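Local coordinates for protein 6-carboxyhexanoate--coa ligase (Bacillus subtilis, PDB 5FLG) that belongs to the 6-carboxyhexanoate--CoA ligase family, also named pimeloyl-CoA synthase, and binds phosphoaminophosphonic acid-adenylate ester, magnesium ions and pimelic acid, at residues L34-F37 with H38-K41; N45-L48 with E49-L52. One frame throughout, in Å; residues are numbered along the deposited sequence.

The chain runs down strand 26-36, an outer strand of a three-stranded antiparallel sheet, and then turns into helix 40-52. Contact 1 (34-37 with 38-41) is that turn: it closes the short link between strand and helix. Contact 2 (45-48 with 49-52) follows inside the same helix and spans its last two turns. The two are in series and neither nests nor crosses; their centres are about 15 Å apart. Together they tie the edge of the sheet to a helix that packs on strands 8-17 and 61-68. Residues of both contacts also meet the second subunit, and contact 2 brings Lys50 to the phosphoaminophosphonic acid-adenylate ester.

Contact 1 of 2, residues L34-F37 with H38-K41; sequences LIPF and HEMK
Glu39 N donates to Pro36 O at 2.9 Å. One residue on, Met40 N donates to Phe37 O at 3.2 Å. These two i to i+3 bonds close the tight turn.

Two side chains, His38 and Glu39, touch the Pro36 ring. His38 brings its NE2 to 3.7 Å from Pro36 CB; its CG lies between its own backbone N and carbonyl carbon (chi1 58°), which turns the imidazole back toward the proline, met at a slant. Glu39 stays extended beyond CG and crosses Ile35 and Pro36 obliquely. Its OE2 ends 3.7 Å from Pro36 CG, while its OE1 lies 3.8 Å from Ile35 CG2.

On the buried side, Ile35 CD1 reaches Met40 CA at 3.7 Å. The bent Met40 chain puts its SD 4.0 Å from the same methyl.

Val11 of strand 8-17 backs both Ile35 and Met40. The Phe37 ring meets Tyr9 and makes a cation-pi contact with Lys58 of the second subunit. The arrangement is a strand-to-helix connection: a 3-10 turn leads from strand 26-36 into helix 40-52, with Glu39 at the N-cap position.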
ATOM      1  N   LEU A  34      -5.176  12.082   7.167  1.00 27.43           N
ATOM      2  CA  LEU A  34      -6.576  11.794   7.376  1.00 27.99           C
ATOM      3  C   LEU A  34      -7.424  12.800   6.572  1.00 26.74           C
ATOM      4  O   LEU A  34      -7.397  13.972   6.853  1.00 26.20           O
ATOM      5  CB  LEU A  34      -6.851  11.905   8.870  1.00 28.13           C
ATOM      6  CG  LEU A  34      -8.250  11.610   9.364  1.00 32.96           C
ATOM      7  CD1 LEU A  34      -8.519  10.120   9.222  1.00 33.25           C
ATOM      8  CD2 LEU A  34      -8.387  12.053  10.820  1.00 33.63           C
ATOM      9  N   ILE A  35      -8.239  12.316   5.651  1.00 26.15           N
ATOM     10  CA  ILE A  35      -8.787  13.175   4.617  1.00 31.05           C
ATOM     11  C   ILE A  35     -10.147  12.724   4.140  1.00 29.65           C
ATOM     12  O   ILE A  35     -10.502  11.552   4.243  1.00 31.75           O
ATOM     13  CB  ILE A  35      -7.873  13.201   3.371  1.00 26.71           C
ATOM     14  CG1 ILE A  35      -7.604  11.767   2.905  1.00 30.38           C
ATOM     15  CG2 ILE A  35      -6.586  13.946   3.684  1.00 24.30           C
ATOM     16  CD1 ILE A  35      -7.387  11.662   1.393  1.00 31.36           C
ATOM     17  N   PRO A  36     -10.951  13.685   3.674  1.00 28.79           N
ATOM     18  CA  PRO A  36     -12.108  13.326   2.885  1.00 28.24           C
ATOM     19  C   PRO A  36     -11.737  12.730   1.535  1.00 29.23           C
ATOM     20  O   PRO A  36     -10.621  12.944   1.048  1.00 28.55           O
ATOM     21  CB  PRO A  36     -12.835  14.660   2.685  1.00 28.58           C
ATOM     22  CG  PRO A  36     -11.851  15.713   3.004  1.00 28.84           C
ATOM     23  CD  PRO A  36     -10.637  15.116   3.622  1.00 27.54           C
ATOM     24  N   PHE A  37     -12.699  12.066   0.911  1.00 29.15           N
ATOM     25  CA  PHE A  37     -12.413  11.193  -0.171  1.00 33.14           C
ATOM     26  C   PHE A  37     -11.990  11.981  -1.418  1.00 35.42           C
ATOM     27  O   PHE A  37     -11.239  11.475  -2.238  1.00 34.48           O
ATOM     28  CB  PHE A  37     -13.632  10.341  -0.491  1.00 38.31           C
ATOM     29  CG  PHE A  37     -13.347   9.241  -1.490  1.00 42.60           C
ATOM     30  CD1 PHE A  37     -12.701   8.086  -1.094  1.00 46.94           C
ATOM     31  CD2 PHE A  37     -13.690   9.398  -2.828  1.00 44.44           C
ATOM     32  CE1 PHE A  37     -12.454   7.074  -2.006  1.00 45.44           C
ATOM     33  CE2 PHE A  37     -13.442   8.399  -3.741  1.00 45.91           C
ATOM     34  CZ  PHE A  37     -12.817   7.240  -3.332  1.00 46.75           C
ATOM     35  N   HIS A  38     -12.480  13.206  -1.550  1.00 32.47           N
ATOM     36  CA  HIS A  38     -12.153  14.011  -2.719  1.00 40.31           C
ATOM     37  C   HIS A  38     -10.725  14.523  -2.616  1.00 42.77           C
ATOM     38  O   HIS A  38     -10.164  15.018  -3.592  1.00 38.68           O
ATOM     39  CB  HIS A  38     -13.128  15.179  -2.865  1.00 38.46           C
ATOM     40  CG  HIS A  38     -13.177  16.089  -1.675  1.00 38.46           C
ATOM     41  ND1 HIS A  38     -12.276  17.114  -1.481  1.00 38.42           N
ATOM     42  CD2 HIS A  38     -14.023  16.127  -0.620  1.00 38.19           C
ATOM     43  CE1 HIS A  38     -12.579  17.759  -0.372  1.00 37.89           C
ATOM     44  NE2 HIS A  38     -13.667  17.211   0.142  1.00 41.20           N
ATOM     45  N   GLU A  39     -10.068  14.314  -1.478  1.00 36.52           N
ATOM     46  CA  GLU A  39      -8.657  14.675  -1.444  1.00 35.35           C
ATOM     47  C   GLU A  39      -7.682  13.536  -1.757  1.00 28.12           C
ATOM     48  O   GLU A  39      -6.473  13.710  -1.692  1.00 29.67           O
ATOM     49  CB  GLU A  39      -8.312  15.388  -0.152  1.00 36.13           C
ATOM     50  CG  GLU A  39      -8.846  16.808  -0.086  1.00 45.56           C
ATOM     51  CD  GLU A  39      -8.679  17.437   1.289  1.00 45.01           C
ATOM     52  OE1 GLU A  39      -7.650  17.190   1.947  1.00 48.74           O
ATOM     53  OE2 GLU A  39      -9.521  18.273   1.662  1.00 54.16           O
ATOM     54  N   MET A  40      -8.196  12.415  -2.217  1.00 31.09           N
ATOM     55  CA  MET A  40      -7.400  11.199  -2.278  1.00 32.22           C
ATOM     56  C   MET A  40      -6.277  11.323  -3.328  1.00 34.48           C
ATOM     57  O   MET A  40      -5.122  10.917  -3.089  1.00 33.06           O
ATOM     58  CB  MET A  40      -8.299  10.025  -2.599  1.00 30.40           C
ATOM     59  CG  MET A  40      -7.625   8.670  -2.441  1.00 32.08           C
ATOM     60  SD  MET A  40      -6.871   8.396  -0.823  1.00 34.92           S
ATOM     61  CE  MET A  40      -8.358   7.990   0.114  1.00 33.69           C
ATOM     62  N   LYS A  41      -6.597  11.873  -4.490  1.00 29.98           N
ATOM     63  CA  LYS A  41      -5.604  11.871  -5.566  1.00 33.16           C
ATOM     64  C   LYS A  41      -4.423  12.729  -5.196  1.00 28.44           C
ATOM     65  O   LYS A  41      -3.278  12.318  -5.324  1.00 28.48           O
ATOM     66  CB  LYS A  41      -6.206  12.366  -6.875  1.00 39.64           C
ATOM     67  CG  LYS A  41      -5.175  12.468  -7.992  1.00 48.32           C
ATOM     68  CD  LYS A  41      -5.801  12.569  -9.377  1.00 55.55           C
ATOM     69  CE  LYS A  41      -5.535  13.936  -9.997  1.00 60.15           C
ATOM     70  NZ  LYS A  41      -4.082  14.146 -10.224  1.00 63.67           N
TER

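Contact 2 of 2, residues N45-L48 with E49-L52; sequences NALL and EKGL. With ANP (phosphoaminophosphonic acid-adenylate ester), chain D.
Leu48 and Leu52 meet one turn apart, with CD1 to CD1 at 3.9 Å, in the last turns of helix 40-52, an alpha-helix packed on the three-stranded antiparallel sheet. Their first torsions differ: Leu48 has CG anti to N (chi1 179°), whereas CG of Leu52 lies beside N. Both pack on Met62 of strand 61-68.

Four i to i+4 backbone bonds join the segments, among them Lys50 N to Ala46 O at 3.0 Å and Gly51 N to Leu47 O at 3.1 Å. The other two run from Glu49 N to Asn45 O and from Leu52 N to Leu48 O.

Glu49 OE1 forms a salt bridge with Lys41 NZ of the second subunit, and Asn45 ND2 is hydrogen-bonded to Asn45 OD1 of that subunit.

The Lys50 chain sets CG opposite its backbone N (chi1 165°) and stays extended until it bends at the last torsion (chi4 81°), reaching the phosphoaminophosphonic acid-adenylate ester. Its NZ also forms a salt bridge with Glu174. At the ligand, Lys50 NZ donates to O3G at 3.0 Å and, more weakly, to O1G at 3.4 Å.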
ATOM      1  N   ASN A  45      -0.586  11.335  -4.110  1.00 30.11           N
ATOM      2  CA  ASN A  45       0.575  11.934  -4.772  1.00 29.64           C
ATOM      3  C   ASN A  45       1.530  12.675  -3.829  1.00 31.79           C
ATOM      4  O   ASN A  45       2.746  12.626  -4.003  1.00 31.55           O
ATOM      5  CB  ASN A  45       0.108  12.856  -5.888  1.00 32.33           C
ATOM      6  CG  ASN A  45      -0.168  12.097  -7.159  1.00 29.75           C
ATOM      7  OD1 ASN A  45       0.760  11.613  -7.781  1.00 36.68           O
ATOM      8  ND2 ASN A  45      -1.429  11.819  -7.443  1.00 28.22           N
ATOM      9  N   ALA A  46       1.005  13.340  -2.801  1.00 30.65           N
ATOM     10  CA  ALA A  46       1.883  14.024  -1.873  1.00 31.02           C
ATOM     11  C   ALA A  46       2.729  13.002  -1.121  1.00 31.73           C
ATOM     12  O   ALA A  46       3.927  13.216  -0.903  1.00 36.71           O
ATOM     13  CB  ALA A  46       1.122  14.923  -0.892  1.00 29.31           C
ATOM     14  N   LEU A  47       2.122  11.894  -0.734  1.00 32.86           N
ATOM     15  CA  LEU A  47       2.874  10.837  -0.039  1.00 32.30           C
ATOM     16  C   LEU A  47       3.881  10.177  -0.984  1.00 28.84           C
ATOM     17  O   LEU A  47       4.991   9.863  -0.587  1.00 27.24           O
ATOM     18  CB  LEU A  47       1.933   9.808   0.557  1.00 32.43           C
ATOM     19  CG  LEU A  47       1.124  10.320   1.766  1.00 31.45           C
ATOM     20  CD1 LEU A  47       0.000   9.370   2.132  1.00 32.79           C
ATOM     21  CD2 LEU A  47       2.036  10.541   2.952  1.00 29.76           C
ATOM     22  N   LEU A  48       3.457   9.859  -2.196  1.00 31.08           N
ATOM     23  CA  LEU A  48       4.391   9.272  -3.158  1.00 32.40           C
ATOM     24  C   LEU A  48       5.619  10.154  -3.255  1.00 30.37           C
ATOM     25  O   LEU A  48       6.744   9.686  -3.077  1.00 30.00           O
ATOM     26  CB  LEU A  48       3.737   9.102  -4.523  1.00 32.84           C
ATOM     27  CG  LEU A  48       4.614   8.523  -5.635  1.00 35.32           C
ATOM     28  CD1 LEU A  48       5.131   7.150  -5.262  1.00 38.11           C
ATOM     29  CD2 LEU A  48       3.825   8.461  -6.932  1.00 37.32           C
ATOM     30  N   GLU A  49       5.404  11.442  -3.479  1.00 33.42           N
ATOM     31  CA  GLU A  49       6.495  12.375  -3.755  1.00 38.97           C
ATOM     32  C   GLU A  49       7.393  12.555  -2.529  1.00 36.79           C
ATOM     33  O   GLU A  49       8.616  12.694  -2.618  1.00 31.98           O
ATOM     34  CB  GLU A  49       5.908  13.724  -4.195  1.00 42.01           C
ATOM     35  CG  GLU A  49       6.892  14.879  -4.207  1.00 52.86           C
ATOM     36  CD  GLU A  49       8.062  14.675  -5.172  1.00 61.48           C
ATOM     37  OE1 GLU A  49       8.319  13.524  -5.594  1.00 64.80           O
ATOM     38  OE2 GLU A  49       8.777  15.665  -5.457  1.00 70.29           O
ATOM     39  N   LYS A  50       6.780  12.541  -1.360  1.00 34.45           N
ATOM     40  CA  LYS A  50       7.521  12.643  -0.125  1.00 29.37           C
ATOM     41  C   LYS A  50       8.471  11.476   0.020  1.00 28.46           C
ATOM     42  O   LYS A  50       9.640  11.640   0.359  1.00 31.95           O
ATOM     43  CB  LYS A  50       6.502  12.679   1.009  1.00 34.37           C
ATOM     44  CG  LYS A  50       7.024  12.430   2.380  1.00 32.19           C
ATOM     45  CD  LYS A  50       5.816  12.535   3.311  1.00 39.29           C
ATOM     46  CE  LYS A  50       6.163  12.167   4.738  1.00 34.63           C
ATOM     47  NZ  LYS A  50       6.790  13.359   5.346  1.00 40.98           N
ATOM     48  N   GLY A  51       8.017  10.302  -0.345  1.00 28.04           N
ATOM     49  CA  GLY A  51       8.871   9.132  -0.296  1.00 32.53           C
ATOM     50  C   GLY A  51       9.958   9.105  -1.381  1.00 36.60           C
ATOM     51  O   GLY A  51      11.074   8.641  -1.123  1.00 36.43           O
ATOM     52  N   LEU A  52       9.653   9.635  -2.571  1.00 35.05           N
ATOM     53  CA  LEU A  52      10.602   9.577  -3.708  1.00 37.47           C
ATOM     54  C   LEU A  52      11.691  10.656  -3.679  1.00 41.58           C
ATOM     55  O   LEU A  52      12.711  10.505  -4.308  1.00 48.57           O
ATOM     56  CB  LEU A  52       9.878   9.684  -5.041  1.00 34.75           C
ATOM     57  CG  LEU A  52       8.927   8.545  -5.390  1.00 39.05           C
ATOM     58  CD1 LEU A  52       8.338   8.780  -6.758  1.00 41.56           C
ATOM     59  CD2 LEU A  52       9.603   7.191  -5.311  1.00 40.48           C
TER
HETATM   60  PG  ANP D 702       9.733  11.666   6.854  1.00 34.61           P
HETATM   61  O1G ANP D 702       9.479  11.341   5.408  1.00 32.91           O
HETATM   62  O2G ANP D 702      11.097  12.258   7.078  1.00 36.24           O
HETATM   63  O3G ANP D 702       8.672  12.466   7.538  1.00 29.62           O
HETATM   64  PB  ANP D 702       9.353   9.949   9.248  1.00 29.51           P
HETATM   65  O1B ANP D 702       8.047  10.623   9.479  1.00 25.35           O
HETATM   66  O2B ANP D 702       9.590   8.504   9.490  1.00 29.38           O
HETATM   67  N3B ANP D 702       9.756  10.117   7.576  1.00 27.99           N
HETATM   68  PA  ANP D 702      10.409  12.214  10.674  1.00 34.05           P
HETATM   69  O1A ANP D 702      11.657  12.956  10.539  1.00 28.96           O
HETATM   70  O2A ANP D 702       9.068  12.805  10.342  1.00 32.00           O
HETATM   71  O3A ANP D 702      10.533  10.755  10.009  1.00 31.40           O
HETATM   72  O5' ANP D 702      10.384  11.764  12.263  1.00 27.61           O
HETATM   73  C5' ANP D 702      11.577  11.524  12.954  1.00 29.63           C
HETATM   74  C4' ANP D 702      11.446  10.231  13.762  1.00 29.70           C
HETATM   75  O4' ANP D 702      10.303  10.338  14.620  1.00 29.85           O
HETATM   76  C3' ANP D 702      11.215   9.019  12.872  1.00 29.55           C
HETATM   77  O3' ANP D 702      12.439   8.377  12.537  1.00 33.47           O
HETATM   78  C2' ANP D 702      10.405   8.115  13.754  1.00 30.57           C
HETATM   79  O2' ANP D 702      11.285   7.455  14.665  1.00 26.08           O
HETATM   80  C1' ANP D 702       9.575   9.108  14.517  1.00 30.02           C
HETATM   81  N9  ANP D 702       8.283   9.262  13.839  1.00 32.14           N
HETATM   82  C8  ANP D 702       8.011   9.937  12.666  1.00 37.16           C
HETATM   83  N7  ANP D 702       6.681   9.917  12.417  1.00 34.41           N
HETATM   84  C5  ANP D 702       6.103   9.186  13.419  1.00 27.81           C
HETATM   85  C6  ANP D 702       4.752   8.721  13.774  1.00 31.13           C
HETATM   86  N6  ANP D 702       3.689   8.990  13.011  1.00 35.14           N
HETATM   87  N1  ANP D 702       4.586   8.006  14.909  1.00 27.74           N
HETATM   88  C2  ANP D 702       5.629   7.685  15.683  1.00 26.06           C
HETATM   89  N3  ANP D 702       6.885   8.117  15.484  1.00 27.49           N
HETATM   90  C4  ANP D 702       7.172   8.758  14.327  1.00 28.03           C